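Local coordinates for protein phosphoribosylaminoimidazole carboxylase, ATPase subunit (Thermus thermophilus, PDB 3AW8) that probably catalyses the ATP-dependent conversion of 5-aminoimidazole ribonucleotide and bicarbonate to N5-carboxyaminoimidazole ribonucleotide, a step of purine biosynthesis, at residues Val240-Leu245 and Glu280-Ala285. Residues are numbered along the deposited sequence; the frame is centred on the assembly and turned at random.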
loop_
_atom_site.group_PDB
_atom_site.type_symbol
_atom_site.label_atom_id
_atom_site.label_comp_id
_atom_site.label_asym_id
_atom_site.label_seq_id
_atom_site.Cartn_x
_atom_site.Cartn_y
_atom_site.Cartn_z
ATOM N N VAL A 240 -6.007 22.755 -4.048
ATOM C CA VAL A 240 -6.306 21.482 -4.679
ATOM C C VAL A 240 -5.249 20.521 -4.177
ATOM O O VAL A 240 -4.049 20.744 -4.364
ATOM C CB VAL A 240 -6.230 21.555 -6.207
ATOM C CG1 VAL A 240 -6.604 20.209 -6.799
ATOM C CG2 VAL A 240 -7.159 22.649 -6.717
ATOM N N GLY A 241 -5.705 19.467 -3.519
ATOM C CA GLY A 241 -4.788 18.485 -2.975
ATOM C C GLY A 241 -4.929 18.411 -1.473
ATOM O O GLY A 241 -5.978 18.749 -0.914
ATOM N N VAL A 242 -3.874 17.961 -0.812
ATOM C CA VAL A 242 -3.902 17.849 0.633
ATOM C C VAL A 242 -3.189 19.017 1.291
ATOM O O VAL A 242 -2.099 19.416 0.886
ATOM C CB VAL A 242 -3.288 16.518 1.088
ATOM C CG1 VAL A 242 -3.028 16.531 2.597
ATOM C CG2 VAL A 242 -4.240 15.387 0.718
ATOM N N LEU A 243 -3.834 19.562 2.312
ATOM C CA LEU A 243 -3.316 20.700 3.052
ATOM C C LEU A 243 -3.179 20.276 4.518
ATOM O O LEU A 243 -4.077 19.644 5.070
ATOM C CB LEU A 243 -4.300 21.865 2.877
ATOM C CG LEU A 243 -4.075 23.270 3.428
ATOM C CD1 LEU A 243 -4.725 23.381 4.777
ATOM C CD2 LEU A 243 -2.597 23.588 3.480
ATOM N N ALA A 244 -2.047 20.595 5.138
ATOM C CA ALA A 244 -1.816 20.232 6.531
ATOM C C ALA A 244 -1.737 21.474 7.410
ATOM O O ALA A 244 -0.863 22.330 7.235
ATOM C CB ALA A 244 -0.535 19.416 6.660
ATOM N N LEU A 245 -2.661 21.557 8.360
ATOM C CA LEU A 245 -2.732 22.676 9.286
ATOM C C LEU A 245 -2.365 22.232 10.698
ATOM O O LEU A 245 -2.964 21.309 11.246
ATOM C CB LEU A 245 -4.148 23.254 9.277
ATOM C CG LEU A 245 -4.410 24.565 8.528
ATOM C CD1 LEU A 245 -3.491 24.686 7.325
ATOM C CD2 LEU A 245 -5.886 24.628 8.125
ATOM N N GLU A 280 -3.063 8.822 -1.294
ATOM C CA GLU A 280 -4.015 8.503 -2.339
ATOM C C GLU A 280 -4.986 9.673 -2.545
ATOM O O GLU A 280 -5.304 10.034 -3.680
ATOM C CB GLU A 280 -4.799 7.229 -2.011
ATOM C CG GLU A 280 -5.819 6.899 -3.106
ATOM C CD GLU A 280 -6.625 5.635 -2.858
ATOM O OE1 GLU A 280 -7.718 5.526 -3.453
ATOM O OE2 GLU A 280 -6.173 4.753 -2.094
ATOM N N ASN A 281 -5.448 10.275 -1.453
ATOM C CA ASN A 281 -6.378 11.395 -1.559
ATOM C C ASN A 281 -5.776 12.606 -2.259
ATOM O O ASN A 281 -6.459 13.287 -3.037
ATOM C CB ASN A 281 -6.897 11.791 -0.174
ATOM C CG ASN A 281 -8.350 11.400 0.030
ATOM O OD1 ASN A 281 -8.839 11.347 1.158
ATOM N ND2 ASN A 281 -9.049 11.134 -1.066
ATOM N N HIS A 282 -4.503 12.877 -1.988
ATOM C CA HIS A 282 -3.844 14.003 -2.621
ATOM C C HIS A 282 -3.892 13.760 -4.115
ATOM O O HIS A 282 -4.201 14.659 -4.894
ATOM C CB HIS A 282 -2.390 14.112 -2.178
ATOM C CG HIS A 282 -1.654 15.255 -2.808
ATOM N ND1 HIS A 282 -1.775 16.553 -2.363
ATOM C CD2 HIS A 282 -0.807 15.298 -3.864
ATOM C CE1 HIS A 282 -1.033 17.345 -3.115
ATOM N NE2 HIS A 282 -0.436 16.609 -4.034
ATOM N N LEU A 283 -3.587 12.525 -4.498
ATOM C CA LEU A 283 -3.579 12.123 -5.894
ATOM C C LEU A 283 -4.978 12.240 -6.494
ATOM O O LEU A 283 -5.146 12.761 -7.599
ATOM C CB LEU A 283 -3.063 10.680 -6.015
ATOM C CG LEU A 283 -1.666 10.390 -6.591
ATOM C CD1 LEU A 283 -0.717 11.546 -6.368
ATOM C CD2 LEU A 283 -1.133 9.113 -5.945
ATOM N N ARG A 284 -5.979 11.758 -5.767
ATOM C CA ARG A 284 -7.348 11.822 -6.258
ATOM C C ARG A 284 -7.764 13.280 -6.444
ATOM O O ARG A 284 -8.379 13.637 -7.455
ATOM C CB ARG A 284 -8.292 11.083 -5.295
ATOM C CG ARG A 284 -8.102 9.571 -5.372
ATOM C CD ARG A 284 -8.633 8.799 -4.167
ATOM N NE ARG A 284 -10.071 8.558 -4.237
ATOM C CZ ARG A 284 -10.698 7.552 -3.634
ATOM N NH1 ARG A 284 -10.025 6.667 -2.909
ATOM N NH2 ARG A 284 -12.010 7.438 -3.748
ATOM N N ALA A 285 -7.391 14.119 -5.484
ATOM C CA ALA A 285 -7.706 15.537 -5.547
ATOM C C ALA A 285 -7.138 16.199 -6.797
ATOM O O ALA A 285 -7.891 16.677 -7.641
ATOM C CB ALA A 285 -7.182 16.245 -4.317
#
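The imidazole of H282 meets strand 241-245 with its ND1 edge: V242 CA lies there in the ring plane, V242 N close to it, and G241 CA approaches obliquely. V242 N donates to ND1 over 3.0 Å; the bond is fairly straight (159° at the hydrogen), and the donor nitrogen is tilted 17° out of the ring plane. H282 CG stands anti to the backbone N, which carries the ring off the helix, beside the backbone of G241 and V242. With ND1 accepting, the ring is probably neutral with its proton on NE2, which bonds T64 OG1 in the N-terminal parallel sheet. One side chain of helix 278-287 thus bridges the large antiparallel sheet of the ATP-grasp fold and the preATP-grasp domain. The segment axes come within 6.5 Å at 129°, and the helix meets the start of the strand, where V242 N-H faces the edge on which strand 253-260 has already ended; the imidazole serves this buried N-H in place of a sheet neighbour. Replacing H282 by an alanine would probably leave V242 N-H and the T64 hydroxyl each without its imidazole partner and open a gap beside G241. Next to the bond, V242 CG2 packs alongside the root of the histidine, 3.6 Å from H282 CA. One helical turn on, A285 points its methyl at the strand, CB resting 3.5 Å from G241 CA. G241, with a positive phi and no side chain, lets the methyl and the ring edge both come close to its backbone. V240 CG1 reaches the helix at the carbonyl of A285, 3.9 Å from its O.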